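Local structure of fatty acid biosynthesis transcriptional regulator (Streptococcus pneumoniae, 6JBX) at residues A[28-41]-A[106-118]. The protein probably acts as a DNA-binding repressor of the MarR family that turns down the fatty acid synthesis pathway of the pneumococcus. Residues are numbered along the deposited sequence; the frame is centred on the assembly and turned at random.
Sequences IEEVNLRGSRFKDI and KGRLIHRLHKRFH
Phe117 carries its ring trans to its own backbone N (chi1 -177°), a torsion that brings the ring up against helix 28-34, while Glu29, with CG beside its backbone N and an extended chain, crosses the ring at about a right angle. Glu29 meets the CE2/CZ part of the ring and Asn32 the CD1/CE1 part, both from the same side. Glu29 CG lies 3.5 Å from Phe117 CE2, and the carboxylate runs on to put OE2 3.3 Å from His118 CE1. Asn32 slides past the same ring in the opposite direction, its OD1 3.5 Å from Phe117 CD1 and its amide plane turned 36° from the ring. Water 1 sits over one face of the Phe117 ring, toward its rim, donating to Glu29 O and Asn32 OD1 and making a weak link to His114 ND1.

Past the helix end, the chain turns back at Ser36, whose OG bonds Leu33 O and accepts from Phe38 N in an ST turn. Leu113 CD2 presses tightly on Ser36 CB, at 3.4 Å. Phe38 then lies along helix 106-118: Ile110 CB is 3.9 Å from CD2 of the ring, Leu109 crosses near CZ, and the Lys106 chain passes by CD1. Ile110 CD1 reaches on to Ile41, 3.7 Å from its CB. Asp40 OD2 and Lys106 NZ, opposite charges, stay 4.6 Å apart, beyond a salt bridge, while Asp40 OD1 bonds Tyr86.

Helix segments 28-34 and 106-118 run at 133° to each other within the MarR-type fold, and Phe117 also meets Phe147 of the second subunit, bringing the contact to the dimer interface. The Glu29 side chain comes within about 4 Å of a bound tridecane. No direct hydrogen bond joins the segments; apolar packing does most of the work, with water 1 a weak link to His114, and buried Glu29 OE2, lacking a hydrogen-bond partner, may have a raised pKa.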
loop_
_atom_site.group_PDB
_atom_site.type_symbol
_atom_site.label_atom_id
_atom_site.label_comp_id
_atom_site.label_asym_id
_atom_site.label_seq_id
_atom_site.Cartn_x
_atom_site.Cartn_y
_atom_site.Cartn_z
ATOM N N ILE A 28 -4.978 1.857 7.212
ATOM C CA ILE A 28 -4.616 2.104 8.589
ATOM C C ILE A 28 -3.956 3.482 8.715
ATOM O O ILE A 28 -4.239 4.212 9.658
ATOM C CB ILE A 28 -3.732 0.971 9.133
ATOM C CG1 ILE A 28 -4.585 -0.285 9.308
ATOM C CG2 ILE A 28 -3.063 1.409 10.437
ATOM C CD1 ILE A 28 -3.827 -1.521 9.683
ATOM N N GLU A 29 -3.138 3.874 7.769
ATOM C CA GLU A 29 -2.525 5.186 7.832
ATOM C C GLU A 29 -3.578 6.299 7.680
ATOM O O GLU A 29 -3.511 7.310 8.340
ATOM C CB GLU A 29 -1.494 5.353 6.726
ATOM C CG GLU A 29 -0.296 4.434 6.855
ATOM C CD GLU A 29 0.832 4.790 5.890
ATOM O OE1 GLU A 29 0.579 4.868 4.662
ATOM O OE2 GLU A 29 1.936 5.034 6.375
ATOM N N GLU A 30 -4.498 6.118 6.771
ATOM C CA GLU A 30 -5.562 7.072 6.573
ATOM C C GLU A 30 -6.410 7.176 7.854
ATOM O O GLU A 30 -6.734 8.259 8.242
ATOM C CB GLU A 30 -6.390 6.700 5.349
ATOM C CG GLU A 30 -7.652 7.540 5.213
ATOM C CD GLU A 30 -7.818 8.425 3.983
ATOM O OE1 GLU A 30 -8.841 9.144 3.933
ATOM O OE2 GLU A 30 -6.951 8.391 3.052
ATOM N N VAL A 31 -6.719 6.072 8.513
ATOM C CA VAL A 31 -7.523 6.078 9.729
ATOM C C VAL A 31 -6.774 6.838 10.830
ATOM O O VAL A 31 -7.376 7.578 11.589
ATOM C CB VAL A 31 -7.863 4.653 10.215
ATOM C CG1 VAL A 31 -8.282 4.591 11.692
ATOM C CG2 VAL A 31 -8.926 4.036 9.352
ATOM N N ASN A 32 -5.489 6.635 10.927
ATOM C CA ASN A 32 -4.713 7.373 11.918
ATOM C C ASN A 32 -4.745 8.899 11.646
ATOM O O ASN A 32 -4.785 9.695 12.592
ATOM C CB ASN A 32 -3.274 6.882 11.934
ATOM C CG ASN A 32 -2.378 7.683 12.846
ATOM O OD1 ASN A 32 -1.527 8.452 12.385
ATOM N ND2 ASN A 32 -2.549 7.465 14.132
ATOM N N LEU A 33 -4.679 9.334 10.386
ATOM C CA LEU A 33 -4.749 10.779 10.062
ATOM C C LEU A 33 -6.158 11.327 10.371
ATOM O O LEU A 33 -6.255 12.402 10.950
ATOM C CB LEU A 33 -4.438 11.043 8.590
ATOM C CG LEU A 33 -2.996 10.878 8.103
ATOM C CD1 LEU A 33 -3.015 10.922 6.590
ATOM C CD2 LEU A 33 -2.074 11.960 8.640
ATOM N N ARG A 34 -7.218 10.604 9.986
ATOM C CA ARG A 34 -8.620 11.009 10.155
ATOM C C ARG A 34 -9.006 11.108 11.638
ATOM O O ARG A 34 -9.926 11.858 12.000
ATOM C CB ARG A 34 -9.600 10.046 9.496
ATOM C CG ARG A 34 -9.458 9.967 7.986
ATOM C CD ARG A 34 -9.770 11.272 7.283
ATOM N NE ARG A 34 -9.780 11.085 5.850
ATOM C CZ ARG A 34 -9.879 12.052 4.945
ATOM N NH1 ARG A 34 -10.008 13.309 5.332
ATOM N NH2 ARG A 34 -9.864 11.747 3.651
ATOM N N GLY A 35 -8.323 10.391 12.489
ATOM C CA GLY A 35 -8.559 10.479 13.924
ATOM C C GLY A 35 -7.706 11.562 14.558
ATOM O O GLY A 35 -7.835 11.815 15.759
ATOM N N SER A 36 -6.835 12.205 13.770
ATOM C CA SER A 36 -5.951 13.244 14.295
ATOM C C SER A 36 -6.722 14.569 14.481
ATOM O O SER A 36 -7.913 14.694 14.150
ATOM C CB SER A 36 -4.765 13.466 13.410
ATOM O OG SER A 36 -5.069 14.309 12.285
ATOM N N ARG A 37 -5.989 15.579 14.930
ATOM C CA ARG A 37 -6.546 16.878 15.120
ATOM C C ARG A 37 -6.739 17.549 13.747
ATOM O O ARG A 37 -7.349 18.608 13.702
ATOM C CB ARG A 37 -5.673 17.676 16.104
ATOM C CG ARG A 37 -4.527 18.450 15.480
ATOM C CD ARG A 37 -3.258 18.511 16.341
ATOM N NE ARG A 37 -3.317 19.382 17.511
ATOM C CZ ARG A 37 -3.475 18.976 18.771
ATOM N NH1 ARG A 37 -3.361 17.700 19.069
ATOM N NH2 ARG A 37 -3.778 19.839 19.727
ATOM N N PHE A 38 -6.164 17.008 12.657
ATOM C CA PHE A 38 -6.423 17.512 11.316
ATOM C C PHE A 38 -7.190 16.464 10.501
ATOM O O PHE A 38 -6.615 15.481 10.039
ATOM C CB PHE A 38 -5.116 17.928 10.635
ATOM C CG PHE A 38 -4.345 18.934 11.445
ATOM C CD1 PHE A 38 -4.857 20.203 11.687
ATOM C CD2 PHE A 38 -3.150 18.576 12.046
ATOM C CE1 PHE A 38 -4.161 21.107 12.486
ATOM C CE2 PHE A 38 -2.474 19.460 12.870
ATOM C CZ PHE A 38 -2.967 20.730 13.073
ATOM N N LYS A 39 -8.476 16.679 10.288
ATOM C CA LYS A 39 -9.308 15.580 9.832
ATOM C C LYS A 39 -9.653 15.688 8.356
ATOM O O LYS A 39 -10.344 14.826 7.860
ATOM C CB LYS A 39 -10.612 15.480 10.621
ATOM C CG LYS A 39 -10.406 15.229 12.092
ATOM C CD LYS A 39 -11.726 15.064 12.810
ATOM C CE LYS A 39 -11.520 14.602 14.225
ATOM N NZ LYS A 39 -10.376 15.283 14.852
ATOM N N ASP A 40 -9.081 16.633 7.653
ATOM C CA ASP A 40 -9.475 16.869 6.259
ATOM C C ASP A 40 -8.317 16.540 5.287
ATOM O O ASP A 40 -8.264 17.128 4.209
ATOM C CB ASP A 40 -9.926 18.326 6.085
ATOM C CG ASP A 40 -8.823 19.326 6.394
ATOM O OD1 ASP A 40 -7.887 18.954 7.142
ATOM O OD2 ASP A 40 -8.886 20.455 5.860
ATOM N N ILE A 41 -7.441 15.577 5.635
ATOM C CA ILE A 41 -6.274 15.222 4.829
ATOM C C ILE A 41 -6.249 13.696 4.663
ATOM O O ILE A 41 -6.197 12.953 5.634
ATOM C CB ILE A 41 -4.973 15.738 5.467
ATOM C CG1 ILE A 41 -4.847 17.259 5.371
ATOM C CG2 ILE A 41 -3.748 15.064 4.851
ATOM C CD1 ILE A 41 -4.803 17.781 3.942
ATOM N N LYS A 106 0.459 25.276 9.018
ATOM C CA LYS A 106 -0.455 24.200 9.262
ATOM C C LYS A 106 0.108 22.943 8.594
ATOM O O LYS A 106 0.104 21.882 9.185
ATOM C CB LYS A 106 -1.860 24.565 8.774
ATOM C CG LYS A 106 -2.975 23.639 9.236
ATOM C CD LYS A 106 -4.356 24.027 8.694
ATOM C CE LYS A 106 -5.482 23.250 9.350
ATOM N NZ LYS A 106 -6.759 23.405 8.607
ATOM N N GLY A 107 0.600 23.092 7.379
ATOM C CA GLY A 107 1.245 22.020 6.646
ATOM C C GLY A 107 2.405 21.415 7.423
ATOM O O GLY A 107 2.490 20.215 7.536
ATOM N N ARG A 108 3.272 22.251 7.978
ATOM C CA ARG A 108 4.406 21.779 8.774
ATOM C C ARG A 108 3.893 20.975 9.975
ATOM O O ARG A 108 4.458 19.889 10.292
ATOM C CB ARG A 108 5.293 22.948 9.208
ATOM C CG ARG A 108 6.058 23.572 8.046
ATOM C CD ARG A 108 7.163 24.569 8.413
ATOM N NE ARG A 108 6.695 25.738 9.149
ATOM C CZ ARG A 108 6.203 26.844 8.600
ATOM N NH1 ARG A 108 6.140 26.968 7.286
ATOM N NH2 ARG A 108 5.727 27.801 9.368
ATOM N N LEU A 109 2.790 21.432 10.587
ATOM C CA LEU A 109 2.252 20.749 11.783
ATOM C C LEU A 109 1.794 19.336 11.418
ATOM O O LEU A 109 2.100 18.403 12.126
ATOM C CB LEU A 109 1.071 21.519 12.377
ATOM C CG LEU A 109 1.385 22.598 13.411
ATOM C CD1 LEU A 109 0.087 23.046 14.089
ATOM C CD2 LEU A 109 2.379 22.108 14.453
ATOM N N ILE A 110 1.031 19.182 10.345
ATOM C CA ILE A 110 0.554 17.873 10.045
ATOM C C ILE A 110 1.716 17.010 9.491
ATOM O O ILE A 110 1.728 15.793 9.689
ATOM C CB ILE A 110 -0.674 17.904 9.116
ATOM C CG1 ILE A 110 -1.332 16.519 9.059
ATOM C CG2 ILE A 110 -0.309 18.429 7.742
ATOM C CD1 ILE A 110 -2.506 16.391 8.116
ATOM N N HIS A 111 2.684 17.601 8.791
ATOM C CA HIS A 111 3.834 16.847 8.289
ATOM C C HIS A 111 4.543 16.148 9.456
ATOM O O HIS A 111 4.857 14.972 9.389
ATOM C CB HIS A 111 4.769 17.790 7.523
ATOM C CG HIS A 111 5.981 17.136 6.954
ATOM N ND1 HIS A 111 5.907 16.000 6.170
ATOM C CD2 HIS A 111 7.288 17.446 7.068
ATOM C CE1 HIS A 111 7.122 15.651 5.809
ATOM N NE2 HIS A 111 7.984 16.520 6.339
ATOM N N ARG A 112 4.796 16.891 10.506
ATOM C CA ARG A 112 5.358 16.360 11.737
ATOM C C ARG A 112 4.564 15.142 12.245
ATOM O O ARG A 112 5.105 14.086 12.594
ATOM C CB ARG A 112 5.361 17.466 12.789
ATOM C CG ARG A 112 5.636 16.964 14.194
ATOM C CD ARG A 112 7.075 16.512 14.347
ATOM N NE ARG A 112 7.587 16.837 15.678
ATOM C CZ ARG A 112 7.735 15.967 16.677
ATOM N NH1 ARG A 112 7.415 14.696 16.492
ATOM N NH2 ARG A 112 8.241 16.373 17.838
ATOM N N LEU A 113 3.263 15.278 12.300
ATOM C CA LEU A 113 2.405 14.240 12.874
ATOM C C LEU A 113 2.522 12.931 12.079
ATOM O O LEU A 113 2.536 11.801 12.639
ATOM C CB LEU A 113 0.974 14.788 12.842
ATOM C CG LEU A 113 -0.118 13.840 13.309
ATOM C CD1 LEU A 113 -0.027 13.642 14.817
ATOM C CD2 LEU A 113 -1.481 14.384 12.908
ATOM N N HIS A 114 2.612 13.078 10.762
ATOM C CA HIS A 114 2.745 11.906 9.854
ATOM C C HIS A 114 4.109 11.246 10.078
ATOM O O HIS A 114 4.246 10.052 9.742
ATOM C CB HIS A 114 2.541 12.333 8.393
ATOM C CG HIS A 114 2.359 11.189 7.454
ATOM N ND1 HIS A 114 1.520 10.127 7.735
ATOM C CD2 HIS A 114 2.901 10.932 6.243
ATOM C CE1 HIS A 114 1.552 9.267 6.739
ATOM N NE2 HIS A 114 2.393 9.738 5.810
ATOM N N LYS A 115 5.072 11.982 10.622
ATOM C CA LYS A 115 6.401 11.433 10.878
ATOM C C LYS A 115 6.381 10.622 12.166
ATOM O O LYS A 115 7.135 9.679 12.270
ATOM C CB LYS A 115 7.469 12.519 11.021
ATOM C CG LYS A 115 8.046 13.020 9.709
ATOM C CD LYS A 115 9.136 14.054 9.959
ATOM C CE LYS A 115 9.120 15.206 8.977
ATOM N NZ LYS A 115 10.050 16.292 9.383
ATOM N N ARG A 116 5.591 11.034 13.147
ATOM C CA ARG A 116 5.516 10.262 14.388
ATOM C C ARG A 116 4.971 8.854 14.065
ATOM O O ARG A 116 5.354 7.895 14.698
ATOM C CB ARG A 116 4.633 10.922 15.453
ATOM C CG ARG A 116 4.983 12.371 15.775
ATOM C CD ARG A 116 4.179 12.938 16.953
ATOM N NE ARG A 116 4.861 12.775 18.245
ATOM C CZ ARG A 116 4.746 11.708 19.051
ATOM N NH1 ARG A 116 4.029 10.656 18.681
ATOM N NH2 ARG A 116 5.326 11.706 20.243
ATOM N N PHE A 117 4.079 8.741 13.072
ATOM C CA PHE A 117 3.512 7.479 12.675
ATOM C C PHE A 117 4.601 6.589 12.067
ATOM O O PHE A 117 4.753 5.439 12.466
ATOM C CB PHE A 117 2.341 7.672 11.707
ATOM C CG PHE A 117 1.684 6.360 11.349
ATOM C CD1 PHE A 117 0.745 5.786 12.189
ATOM C CD2 PHE A 117 2.082 5.663 10.224
ATOM C CE1 PHE A 117 0.170 4.568 11.868
ATOM C CE2 PHE A 117 1.512 4.446 9.907
ATOM C CZ PHE A 117 0.565 3.894 10.733
ATOM N N HIS A 118 5.330 7.116 11.105
ATOM C CA HIS A 118 6.429 6.421 10.489
ATOM C C HIS A 118 7.497 6.029 11.519
ATOM O O HIS A 118 8.133 4.960 11.433
ATOM C CB HIS A 118 7.044 7.273 9.375
ATOM C CG HIS A 118 6.160 7.391 8.181
ATOM N ND1 HIS A 118 5.480 6.302 7.654
ATOM C CD2 HIS A 118 5.841 8.464 7.414
ATOM C CE1 HIS A 118 4.756 6.701 6.632
ATOM N NE2 HIS A 118 4.974 8.023 6.457
HETATM O O HOH W 1 -0.780 8.280 9.393
HETATM O O HOH W 2 0.800 10.366 13.793
HETATM O O HOH W 3 -7.859 22.470 6.675
#